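Glycerol dehydratase (Clostridium butyricum, PDB 1R9D) dehydrates glycerol without the help of coenzyme B12, probably by a radical mechanism that starts from a glycyl radical held in the protein. Local coordinates at residues A[171-176]-A[293-298]; A[453-458]-A[464-469]; A[650-653]-A[658-661]. One frame throughout, in Å; residues are numbered along the deposited sequence.

Interaction 1 (A[171-176]-A[293-298]); sequences KVLRVG and YPYYEN
Tyr295 spans the space between two helices and ends against the backbone at Leu173 and Arg174. At its base, CB is still 7.3 Å from Leu173 CB, so the ring has to make the crossing. Chi1 of -62° sets CG beside the tyrosine's own backbone N, and chi2 of 88° stands the ring roughly at right angles to the CA–CB–CG plane. Farther out, CE1 comes to 4.2 Å from Leu173 CB, and CZ meets the same carbon at 4.0 Å. The methylene meets the ring obliquely. The proteins of this family are built round a strand barrel clothed in helices, and this contact belongs to the helical part: of the 116 residues between the segments, 88 are helical and none is in a strand. Helix 169-190 meets helix 288-298 here, and helix 260-277 borders both, with Leu266 touching Leu173 and Ala263 touching Tyr295. The phenol oxygen goes deepest. Tyr295 OH lies 3.4 Å from Leu173 C and 3.6 Å from Leu173 CB, beside the peptide link to the next residue. Arg174 N is 3.5 Å from this hydroxyl, but its angle is too poor for a hydrogen bond. Arg174 CB flanks the hydroxyl at 4.0 Å, while the rest of the arginine leads away from the tyrosine.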
loop_
_atom_site.group_PDB
_atom_site.type_symbol
_atom_site.label_atom_id
_atom_site.label_comp_id
_atom_site.label_asym_id
_atom_site.label_seq_id
_atom_site.Cartn_x
_atom_site.Cartn_y
_atom_site.Cartn_z
ATOM N N LYS A 171 26.838 -14.800 -6.033
ATOM C CA LYS A 171 25.766 -15.668 -6.501
ATOM C C LYS A 171 25.436 -15.429 -7.966
ATOM O O LYS A 171 25.314 -16.378 -8.737
ATOM C CB LYS A 171 24.504 -15.459 -5.664
ATOM C CG LYS A 171 23.333 -16.337 -6.081
ATOM C CD LYS A 171 22.118 -16.073 -5.199
ATOM C CE LYS A 171 20.945 -16.966 -5.568
ATOM N NZ LYS A 171 19.755 -16.673 -4.712
ATOM N N VAL A 172 25.280 -14.167 -8.347
ATOM C CA VAL A 172 24.953 -13.837 -9.727
ATOM C C VAL A 172 26.094 -14.200 -10.677
ATOM O O VAL A 172 25.854 -14.601 -11.815
ATOM C CB VAL A 172 24.613 -12.341 -9.886
ATOM C CG1 VAL A 172 24.203 -12.057 -11.331
ATOM C CG2 VAL A 172 23.484 -11.960 -8.935
ATOM N N LEU A 173 27.333 -14.059 -10.217
ATOM C CA LEU A 173 28.479 -14.409 -11.053
ATOM C C LEU A 173 28.429 -15.898 -11.365
ATOM O O LEU A 173 28.817 -16.333 -12.451
ATOM C CB LEU A 173 29.800 -14.077 -10.339
ATOM C CG LEU A 173 30.218 -12.606 -10.317
ATOM C CD1 LEU A 173 31.432 -12.422 -9.416
ATOM C CD2 LEU A 173 30.539 -12.147 -11.730
ATOM N N ARG A 174 27.935 -16.680 -10.411
ATOM C CA ARG A 174 27.850 -18.123 -10.584
ATOM C C ARG A 174 26.677 -18.590 -11.446
ATOM O O ARG A 174 26.860 -19.401 -12.357
ATOM C CB ARG A 174 27.764 -18.821 -9.221
ATOM C CG ARG A 174 27.773 -20.338 -9.318
ATOM C CD ARG A 174 27.650 -21.016 -7.963
ATOM N NE ARG A 174 26.288 -20.990 -7.438
ATOM C CZ ARG A 174 25.895 -20.251 -6.403
ATOM N NH1 ARG A 174 26.761 -19.466 -5.775
ATOM N NH2 ARG A 174 24.637 -20.309 -5.985
ATOM N N VAL A 175 25.482 -18.075 -11.170
ATOM C CA VAL A 175 24.284 -18.502 -11.892
ATOM C C VAL A 175 23.785 -17.586 -13.000
ATOM O O VAL A 175 22.912 -17.972 -13.780
ATOM C CB VAL A 175 23.118 -18.742 -10.909
ATOM C CG1 VAL A 175 23.555 -19.712 -9.819
ATOM C CG2 VAL A 175 22.667 -17.422 -10.303
ATOM N N GLY A 176 24.324 -16.373 -13.065
ATOM C CA GLY A 176 23.905 -15.438 -14.094
ATOM C C GLY A 176 22.480 -14.951 -13.922
ATOM O O GLY A 176 21.749 -15.429 -13.051
ATOM N N TYR A 293 38.417 -14.092 -6.597
ATOM C CA TYR A 293 39.585 -14.970 -6.611
ATOM C C TYR A 293 39.367 -16.331 -7.281
ATOM O O TYR A 293 40.219 -16.791 -8.047
ATOM C CB TYR A 293 40.118 -15.178 -5.188
ATOM C CG TYR A 293 41.309 -16.111 -5.134
ATOM C CD1 TYR A 293 42.533 -15.743 -5.690
ATOM C CD2 TYR A 293 41.197 -17.377 -4.568
ATOM C CE1 TYR A 293 43.616 -16.619 -5.686
ATOM C CE2 TYR A 293 42.269 -18.260 -4.560
ATOM C CZ TYR A 293 43.476 -17.876 -5.121
ATOM O OH TYR A 293 44.531 -18.760 -5.129
ATOM N N PRO A 294 38.236 -16.999 -6.998
ATOM C CA PRO A 294 37.999 -18.304 -7.623
ATOM C C PRO A 294 38.085 -18.276 -9.151
ATOM O O PRO A 294 38.599 -19.209 -9.763
ATOM C CB PRO A 294 36.610 -18.674 -7.117
ATOM C CG PRO A 294 36.611 -18.084 -5.734
ATOM C CD PRO A 294 37.210 -16.715 -5.977
ATOM N N TYR A 295 37.588 -17.210 -9.763
ATOM C CA TYR A 295 37.635 -17.095 -11.216
ATOM C C TYR A 295 39.058 -16.839 -11.703
ATOM O O TYR A 295 39.445 -17.303 -12.776
ATOM C CB TYR A 295 36.690 -15.991 -11.692
ATOM C CG TYR A 295 35.245 -16.282 -11.356
ATOM C CD1 TYR A 295 34.698 -15.887 -10.136
ATOM C CD2 TYR A 295 34.439 -17.016 -12.231
ATOM C CE1 TYR A 295 33.388 -16.219 -9.791
ATOM C CE2 TYR A 295 33.127 -17.355 -11.894
ATOM C CZ TYR A 295 32.610 -16.956 -10.671
ATOM O OH TYR A 295 31.328 -17.316 -10.320
ATOM N N TYR A 296 39.839 -16.107 -10.916
ATOM C CA TYR A 296 41.222 -15.839 -11.284
ATOM C C TYR A 296 42.042 -17.118 -11.167
ATOM O O TYR A 296 42.827 -17.449 -12.057
ATOM C CB TYR A 296 41.833 -14.778 -10.368
ATOM C CG TYR A 296 43.347 -14.789 -10.379
ATOM C CD1 TYR A 296 44.068 -14.226 -11.436
ATOM C CD2 TYR A 296 44.058 -15.404 -9.352
ATOM C CE1 TYR A 296 45.465 -14.279 -11.465
ATOM C CE2 TYR A 296 45.451 -15.466 -9.373
ATOM C CZ TYR A 296 46.148 -14.904 -10.431
ATOM O OH TYR A 296 47.524 -14.988 -10.448
ATOM N N GLU A 297 41.858 -17.832 -10.061
ATOM C CA GLU A 297 42.596 -19.065 -9.814
ATOM C C GLU A 297 42.280 -20.175 -10.813
ATOM O O GLU A 297 43.176 -20.894 -11.247
ATOM C CB GLU A 297 42.327 -19.571 -8.392
ATOM C CG GLU A 297 43.126 -20.813 -8.010
ATOM C CD GLU A 297 44.624 -20.547 -7.885
ATOM O OE1 GLU A 297 45.202 -19.908 -8.794
ATOM O OE2 GLU A 297 45.231 -20.988 -6.882
ATOM N N ASN A 298 41.009 -20.318 -11.174
ATOM C CA ASN A 298 40.619 -21.365 -12.114
ATOM C C ASN A 298 40.855 -21.011 -13.579
ATOM O O ASN A 298 40.651 -21.849 -14.455
ATOM C CB ASN A 298 39.152 -21.751 -11.909
ATOM C CG ASN A 298 38.893 -22.338 -10.534
ATOM O OD1 ASN A 298 39.741 -23.034 -9.975
ATOM N ND2 ASN A 298 37.710 -22.073 -9.989
#

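Interaction 2 (A[453-458]-A[464-469]); sequences LARIVE and GFDKNK
Two successive bends in Arg455, at chi2 (-81°) and chi3 (-72°), turn its guanidinium off helix 453-461 to meet Asp466, whose side chain leaves the backbone toward the helix and whose CG, anti to the backbone N, carries the carboxylate on to the guanidinium. The result is a buried salt-bridge network of Arg455, Asp466 and Glu458 that ties the helix to the loop following it. Arg455 grips the carboxylate end-on with two nitrogens: NH1 binds Asp466 OD2 at 3.1 Å and NH2 binds Asp466 OD1 at 3.2 Å. The guanidinium and carboxylate planes are 70° apart, and both oxygens are met from above the carboxylate plane, although OD1 lies in the plane of the guanidinium. Further bonds from Arg455 NE to Asp150 O and from NH2 to Cys149 O help fix the rotation of the group. Asp466 is itself set by a tight turn, in which its N bonds to Lys469 O at 2.8 Å. One helical turn along from the arginine, Glu458 extends to the same site. Its OE1 is 4.1 Å from Asp466 OD2, a proximity of like charges that the arginine would probably offset, and its OE2 takes a weak bond of 3.3 Å from Arg455 NH1.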
loop_
_atom_site.group_PDB
_atom_site.type_symbol
_atom_site.label_atom_id
_atom_site.label_comp_id
_atom_site.label_asym_id
_atom_site.label_seq_id
_atom_site.Cartn_x
_atom_site.Cartn_y
_atom_site.Cartn_z
ATOM N N LEU A 453 25.524 16.697 17.425
ATOM C CA LEU A 453 25.678 16.565 18.871
ATOM C C LEU A 453 25.990 17.899 19.549
ATOM O O LEU A 453 25.553 18.146 20.675
ATOM C CB LEU A 453 26.788 15.567 19.187
ATOM C CG LEU A 453 26.614 14.133 18.685
ATOM C CD1 LEU A 453 27.929 13.386 18.885
ATOM C CD2 LEU A 453 25.467 13.446 19.424
ATOM N N ALA A 454 26.744 18.756 18.866
ATOM C CA ALA A 454 27.109 20.058 19.425
ATOM C C ALA A 454 25.891 20.949 19.675
ATOM O O ALA A 454 25.862 21.723 20.635
ATOM C CB ALA A 454 28.101 20.764 18.500
ATOM N N ARG A 455 24.885 20.846 18.812
ATOM C CA ARG A 455 23.674 21.643 18.971
ATOM C C ARG A 455 22.930 21.256 20.239
ATOM O O ARG A 455 22.251 22.084 20.838
ATOM C CB ARG A 455 22.762 21.464 17.756
ATOM C CG ARG A 455 23.267 22.183 16.516
ATOM C CD ARG A 455 22.891 23.657 16.566
ATOM N NE ARG A 455 21.457 23.825 16.353
ATOM C CZ ARG A 455 20.768 24.914 16.675
ATOM N NH1 ARG A 455 21.378 25.947 17.233
ATOM N NH2 ARG A 455 19.462 24.967 16.440
ATOM N N ILE A 456 23.046 19.992 20.646
ATOM C CA ILE A 456 22.373 19.537 21.857
ATOM C C ILE A 456 23.011 20.219 23.075
ATOM O O ILE A 456 22.325 20.543 24.047
ATOM C CB ILE A 456 22.453 17.989 21.997
ATOM C CG1 ILE A 456 21.748 17.325 20.809
ATOM C CG2 ILE A 456 21.800 17.539 23.302
ATOM C CD1 ILE A 456 20.270 17.699 20.661
ATOM N N VAL A 457 24.320 20.446 23.022
ATOM C CA VAL A 457 24.994 21.121 24.131
ATOM C C VAL A 457 24.504 22.569 24.177
ATOM O O VAL A 457 24.209 23.097 25.243
ATOM C CB VAL A 457 26.529 21.115 23.962
ATOM C CG1 VAL A 457 27.171 22.002 25.024
ATOM C CG2 VAL A 457 27.065 19.693 24.084
ATOM N N GLU A 458 24.407 23.199 23.009
ATOM C CA GLU A 458 23.945 24.583 22.913
ATOM C C GLU A 458 22.521 24.713 23.451
ATOM O O GLU A 458 22.201 25.656 24.180
ATOM C CB GLU A 458 24.010 25.054 21.452
ATOM C CG GLU A 458 23.588 26.499 21.230
ATOM C CD GLU A 458 23.781 26.966 19.789
ATOM O OE1 GLU A 458 23.554 28.166 19.522
ATOM O OE2 GLU A 458 24.156 26.141 18.924
ATOM N N GLY A 464 16.572 24.618 25.574
ATOM C CA GLY A 464 15.711 24.353 24.433
ATOM C C GLY A 464 15.219 25.572 23.676
ATOM O O GLY A 464 14.381 25.446 22.780
ATOM N N PHE A 465 15.735 26.747 24.028
ATOM C CA PHE A 465 15.340 27.992 23.370
ATOM C C PHE A 465 16.390 28.334 22.319
ATOM O O PHE A 465 17.589 28.324 22.600
ATOM C CB PHE A 465 15.240 29.122 24.399
ATOM C CG PHE A 465 14.417 30.295 23.940
ATOM C CD1 PHE A 465 13.052 30.154 23.710
ATOM C CD2 PHE A 465 15.002 31.544 23.755
ATOM C CE1 PHE A 465 12.278 31.241 23.305
ATOM C CE2 PHE A 465 14.238 32.639 23.349
ATOM C CZ PHE A 465 12.871 32.485 23.124
ATOM N N ASP A 466 15.940 28.642 21.108
ATOM C CA ASP A 466 16.860 28.944 20.016
ATOM C C ASP A 466 16.219 29.906 19.021
ATOM O O ASP A 466 15.112 29.665 18.546
ATOM C CB ASP A 466 17.248 27.632 19.317
ATOM C CG ASP A 466 18.349 27.808 18.287
ATOM O OD1 ASP A 466 18.049 27.760 17.074
ATOM O OD2 ASP A 466 19.517 27.989 18.692
ATOM N N LYS A 467 16.917 30.993 18.712
ATOM C CA LYS A 467 16.410 31.987 17.774
ATOM C C LYS A 467 15.049 32.528 18.204
ATOM O O LYS A 467 14.125 32.641 17.398
ATOM C CB LYS A 467 16.312 31.385 16.371
ATOM C CG LYS A 467 17.657 31.032 15.764
ATOM C CD LYS A 467 17.484 30.461 14.369
ATOM C CE LYS A 467 18.825 30.191 13.709
ATOM N NZ LYS A 467 18.646 29.633 12.336
ATOM N N ASN A 468 14.939 32.859 19.486
ATOM C CA ASN A 468 13.710 33.402 20.047
ATOM C C ASN A 468 12.503 32.490 19.856
ATOM O O ASN A 468 11.386 32.960 19.644
ATOM C CB ASN A 468 13.428 34.780 19.442
ATOM C CG ASN A 468 14.563 35.761 19.677
ATOM O OD1 ASN A 468 14.906 36.072 20.821
ATOM N ND2 ASN A 468 15.157 36.251 18.595
ATOM N N LYS A 469 12.732 31.183 19.928
ATOM C CA LYS A 469 11.656 30.207 19.790
ATOM C C LYS A 469 12.018 28.946 20.567
ATOM O O LYS A 469 13.175 28.528 20.590
ATOM C CB LYS A 469 11.403 29.878 18.310
ATOM C CG LYS A 469 12.613 29.349 17.567
ATOM C CD LYS A 469 12.335 29.121 16.085
ATOM C CE LYS A 469 13.602 28.645 15.375
ATOM N NZ LYS A 469 13.396 28.337 13.930
#

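Interaction 3 (A[650-653]-A[658-661]); sequences SLTG and GRKS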
loop_
_atom_site.group_PDB
_atom_site.type_symbol
_atom_site.label_atom_id
_atom_site.label_comp_id
_atom_site.label_asym_id
_atom_site.label_seq_id
_atom_site.Cartn_x
_atom_site.Cartn_y
_atom_site.Cartn_z
ATOM N N SER A 650 28.835 25.531 10.779
ATOM C CA SER A 650 28.361 26.849 10.369
ATOM C C SER A 650 26.993 27.174 10.966
ATOM O O SER A 650 26.611 28.343 11.058
ATOM C CB SER A 650 28.277 26.931 8.841
ATOM O OG SER A 650 27.111 26.277 8.356
ATOM N N LEU A 651 26.253 26.142 11.359
ATOM C CA LEU A 651 24.922 26.318 11.941
ATOM C C LEU A 651 24.940 26.248 13.467
ATOM O O LEU A 651 23.889 26.332 14.105
ATOM C CB LEU A 651 23.965 25.238 11.419
ATOM C CG LEU A 651 23.750 25.157 9.912
ATOM C CD1 LEU A 651 22.893 23.933 9.574
ATOM C CD2 LEU A 651 23.089 26.434 9.432
ATOM N N THR A 652 26.129 26.102 14.046
ATOM C CA THR A 652 26.257 25.977 15.495
ATOM C C THR A 652 26.946 27.175 16.152
ATOM O O THR A 652 27.992 27.615 15.697
ATOM C CB THR A 652 27.054 24.710 15.838
ATOM O OG1 THR A 652 26.490 23.593 15.137
ATOM C CG2 THR A 652 27.014 24.442 17.329
ATOM N N GLY A 653 26.356 27.685 17.228
ATOM C CA GLY A 653 26.941 28.821 17.922
ATOM C C GLY A 653 28.203 28.444 18.678
ATOM O O GLY A 653 28.675 27.308 18.590
ATOM N N GLY A 658 35.440 26.320 23.828
ATOM C CA GLY A 658 36.181 27.485 23.372
ATOM C C GLY A 658 36.085 27.735 21.876
ATOM O O GLY A 658 36.677 28.687 21.355
ATOM N N ARG A 659 35.345 26.876 21.182
ATOM C CA ARG A 659 35.154 26.991 19.739
ATOM C C ARG A 659 34.201 28.150 19.434
ATOM O O ARG A 659 33.152 28.274 20.059
ATOM C CB ARG A 659 34.574 25.673 19.191
ATOM C CG ARG A 659 34.200 25.715 17.720
ATOM C CD ARG A 659 33.454 24.457 17.267
ATOM N NE ARG A 659 32.434 24.827 16.288
ATOM C CZ ARG A 659 31.307 25.460 16.595
ATOM N NH1 ARG A 659 31.045 25.777 17.859
ATOM N NH2 ARG A 659 30.460 25.819 15.636
ATOM N N LYS A 660 34.562 28.999 18.474
ATOM C CA LYS A 660 33.713 30.135 18.118
ATOM C C LYS A 660 32.573 29.751 17.181
ATOM O O LYS A 660 32.659 28.769 16.444
ATOM C CB LYS A 660 34.542 31.246 17.470
ATOM C CG LYS A 660 35.646 31.784 18.362
ATOM C CD LYS A 660 36.132 33.143 17.885
ATOM C CE LYS A 660 35.020 34.179 17.991
ATOM N NZ LYS A 660 35.484 35.541 17.627
ATOM N N SER A 661 31.509 30.544 17.219
ATOM C CA SER A 661 30.333 30.315 16.393
ATOM C C SER A 661 30.662 30.191 14.909
ATOM O O SER A 661 31.512 30.915 14.382
ATOM C CB SER A 661 29.327 31.453 16.604
ATOM O OG SER A 661 28.175 31.290 15.793
#
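The guanidinium of Arg659 works through its edge: Gly653 O and Thr652 O both lie at the rim, close to its plane, and receive its N-H groups instead of stacking on a face. The motif is an arginine bridging two successive backbone carbonyls, and it folds the loop between helices 644-650 and 680-687 back on itself. Arg659 NH1 reaches Gly653 O at 2.9 Å with an almost straight N-H...O angle of 174°, while NH2 binds Thr652 O at 3.1 Å. The carbonyls are addressed differently, since NH1 is tilted from the plane of the glycine carbonyl whereas NH2 stands well above that of the threonine. The arginine runs out extended as far as chi3, where a torsion of 144°, off any staggered position, turns the flat end toward the two oxygens. Other parts of the loop complete its grip: Thr655 OG1 pairs with NH1 and Gln663 O with NH2, and Pro664 O takes a weak bond from NE. Thr652 crosses the arginine at about a right angle, its CB 3.6 Å from Arg659 NH2, while its hydroxyl turns to Phe648 O in the preceding helix and to Asn452 ND2. Beyond the arginine the two backbones touch, Gly653 CA lying 4.0 Å from Ser661 CA. Thr652 O is 3.6 Å from Ser661 CA, and the serine side chain closes over the glycine, its CB 3.8 Å from Gly653 CA and its OG 3.5 Å from that same carbon.

In the fold
Interactions 2 and 3 form one continuous region, their centres about 12 Å apart. The joint is Glu458: its OE2, already engaged in the salt-bridge network, probably accepts a hydrogen bond from Gly653 N at 3.2 Å. Packing supports this link, with Arg455 CG 3.8 Å from Thr652 OG1. Helix 453-461 thus touches both loops, one next to it in sequence and the other nearly 200 residues on. Interaction 1 lies on the opposite side of the chain's centre, its centre about 54 Å from that of interaction 2 and 52 Å from that of interaction 3. None of the three contacts includes Gly763, the predicted radical site.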